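Local coordinates for protein AlkD2 (PDB 6M9M) that binds inosine-5'-monophosphate and belongs to the HEAT-like repeat family of DNA glycosylases, although its own biological function remains unknown, at residues Gln196-Lys199 / Leu200-Phe204. Numbering follows the deposited sequence.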
loop_
_atom_site.group_PDB
_atom_site.type_symbol
_atom_site.label_atom_id
_atom_site.label_comp_id
_atom_site.label_asym_id
_atom_site.label_seq_id
_atom_site.Cartn_x
_atom_site.Cartn_y
_atom_site.Cartn_z
ATOM N N GLN A 196 -21.104 -4.819 -4.053
ATOM C CA GLN A 196 -20.139 -5.419 -3.144
ATOM C C GLN A 196 -19.488 -4.349 -2.266
ATOM O O GLN A 196 -19.357 -4.510 -1.040
ATOM C CB GLN A 196 -19.086 -6.172 -3.955
ATOM C CG GLN A 196 -18.016 -6.754 -3.084
ATOM C CD GLN A 196 -17.117 -7.708 -3.810
ATOM O OE1 GLN A 196 -16.827 -7.532 -4.999
ATOM N NE2 GLN A 196 -16.676 -8.748 -3.107
ATOM N N VAL A 197 -19.063 -3.250 -2.883
ATOM C CA VAL A 197 -18.411 -2.178 -2.148
ATOM C C VAL A 197 -19.394 -1.518 -1.192
ATOM O O VAL A 197 -19.051 -1.221 -0.043
ATOM C CB VAL A 197 -17.817 -1.173 -3.151
ATOM C CG1 VAL A 197 -17.279 0.058 -2.430
ATOM C CG2 VAL A 197 -16.713 -1.822 -3.992
ATOM N N TYR A 198 -20.625 -1.272 -1.658
ATOM C CA TYR A 198 -21.626 -0.616 -0.826
ATOM C C TYR A 198 -21.890 -1.398 0.454
ATOM O O TYR A 198 -21.991 -0.808 1.536
ATOM C CB TYR A 198 -22.912 -0.430 -1.621
ATOM C CG TYR A 198 -23.993 0.290 -0.847
ATOM C CD1 TYR A 198 -24.068 1.668 -0.878
ATOM C CD2 TYR A 198 -24.922 -0.401 -0.094
ATOM C CE1 TYR A 198 -25.050 2.350 -0.171
ATOM C CE2 TYR A 198 -25.921 0.269 0.617
ATOM C CZ TYR A 198 -25.973 1.648 0.578
ATOM O OH TYR A 198 -26.957 2.337 1.267
ATOM N N LYS A 199 -22.013 -2.725 0.360
ATOM C CA LYS A 199 -22.285 -3.506 1.561
ATOM C C LYS A 199 -21.166 -3.350 2.580
ATOM O O LYS A 199 -21.431 -3.178 3.774
ATOM C CB LYS A 199 -22.478 -4.974 1.225
ATOM C CG LYS A 199 -23.797 -5.293 0.562
ATOM C CD LYS A 199 -23.909 -6.794 0.287
ATOM C CE LYS A 199 -25.263 -7.179 -0.264
ATOM N NZ LYS A 199 -25.463 -6.625 -1.634
ATOM N N LEU A 200 -19.907 -3.390 2.132
ATOM C CA LEU A 200 -18.800 -3.232 3.065
ATOM C C LEU A 200 -18.807 -1.842 3.689
ATOM O O LEU A 200 -18.554 -1.688 4.891
ATOM C CB LEU A 200 -17.475 -3.451 2.338
ATOM C CG LEU A 200 -17.176 -4.889 1.936
ATOM C CD1 LEU A 200 -16.011 -4.961 0.967
ATOM C CD2 LEU A 200 -16.870 -5.760 3.148
ATOM N N ALA A 201 -19.086 -0.815 2.886
ATOM C CA ALA A 201 -18.937 0.572 3.319
ATOM C C ALA A 201 -20.063 1.068 4.212
ATOM O O ALA A 201 -19.871 2.073 4.908
ATOM C CB ALA A 201 -18.838 1.475 2.090
ATOM N N SER A 202 -21.215 0.398 4.221
ATOM C CA SER A 202 -22.435 0.971 4.775
ATOM C C SER A 202 -22.875 0.375 6.110
ATOM O O SER A 202 -23.910 0.792 6.645
ATOM C CB SER A 202 -23.585 0.829 3.763
ATOM O OG SER A 202 -23.873 -0.542 3.528
ATOM N N LYS A 203 -22.110 -0.552 6.686
ATOM C CA LYS A 203 -22.553 -1.240 7.897
ATOM C C LYS A 203 -22.886 -0.281 9.036
ATOM O O LYS A 203 -23.821 -0.528 9.811
ATOM C CB LYS A 203 -21.470 -2.231 8.335
ATOM C CG LYS A 203 -21.733 -2.918 9.680
ATOM C CD LYS A 203 -22.994 -3.725 9.668
ATOM C CE LYS A 203 -23.058 -4.698 10.845
ATOM N NZ LYS A 203 -22.912 -4.061 12.183
ATOM N N PHE A 204 -22.119 0.794 9.187
ATOM C CA PHE A 204 -22.262 1.697 10.320
ATOM C C PHE A 204 -22.931 3.015 9.950
ATOM O O PHE A 204 -22.809 3.999 10.684
ATOM C CB PHE A 204 -20.913 1.905 11.003
ATOM C CG PHE A 204 -20.288 0.623 11.456
ATOM C CD1 PHE A 204 -20.827 -0.079 12.531
ATOM C CD2 PHE A 204 -19.200 0.088 10.791
ATOM C CE1 PHE A 204 -20.280 -1.288 12.936
ATOM C CE2 PHE A 204 -18.650 -1.102 11.202
ATOM C CZ PHE A 204 -19.187 -1.788 12.272
#
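The carbonyl oxygen of Tyr198 accepts a hydrogen bond from the hydroxyl of Ser202, with Ser202 OG 2.8 Å from Tyr198 O. The C=O...OG angle of 137°, together with a clear displacement out of the carbonyl plane, shows that the hydroxyl arrives from above that plane rather than along a lone pair. This side-chain-to-main-chain hydrogen bond to the carbonyl four residues earlier depends on the serine rotamer: chi1 of 64° sets OG between its backbone N and carbonyl carbon and turns it toward the preceding turn. The same serine lies over one face of the Tyr198 ring. Ser202 CB sits 4.1 Å from the centroid of the Tyr198 ring. It stands 18° off the ring normal, the geometry of a CH-pi contact, but is offset toward the rim, with Tyr198 CE2 the nearest ring atom. Tyr198 brings its ring there with CG anti to the backbone N.

One residue earlier along the helix, Ala201 N donates to Val197 O at 3.0 Å in a regular i to i+4 helical bond, whereas the bond from Leu200 N to Gln196 O is weak at 3.4 Å. The Leu200 side chain passes beside that carbonyl, with Leu200 CG 3.7 Å from Gln196 O. The Gln196 amide is hydrogen-bonded through OE1 to Arg162 and through NE2 to Glu159.

These contacts lie at the C-terminal part of helix 192-201 and the residues after it, near the C-terminus of an all-helical chain. Val197 and Ala201 rest on Val165 and Leu169 of helix 159-175, whose Arg170 bonds Leu200 O, while Tyr198 and Ser202 both touch Leu184 of helix 177-185.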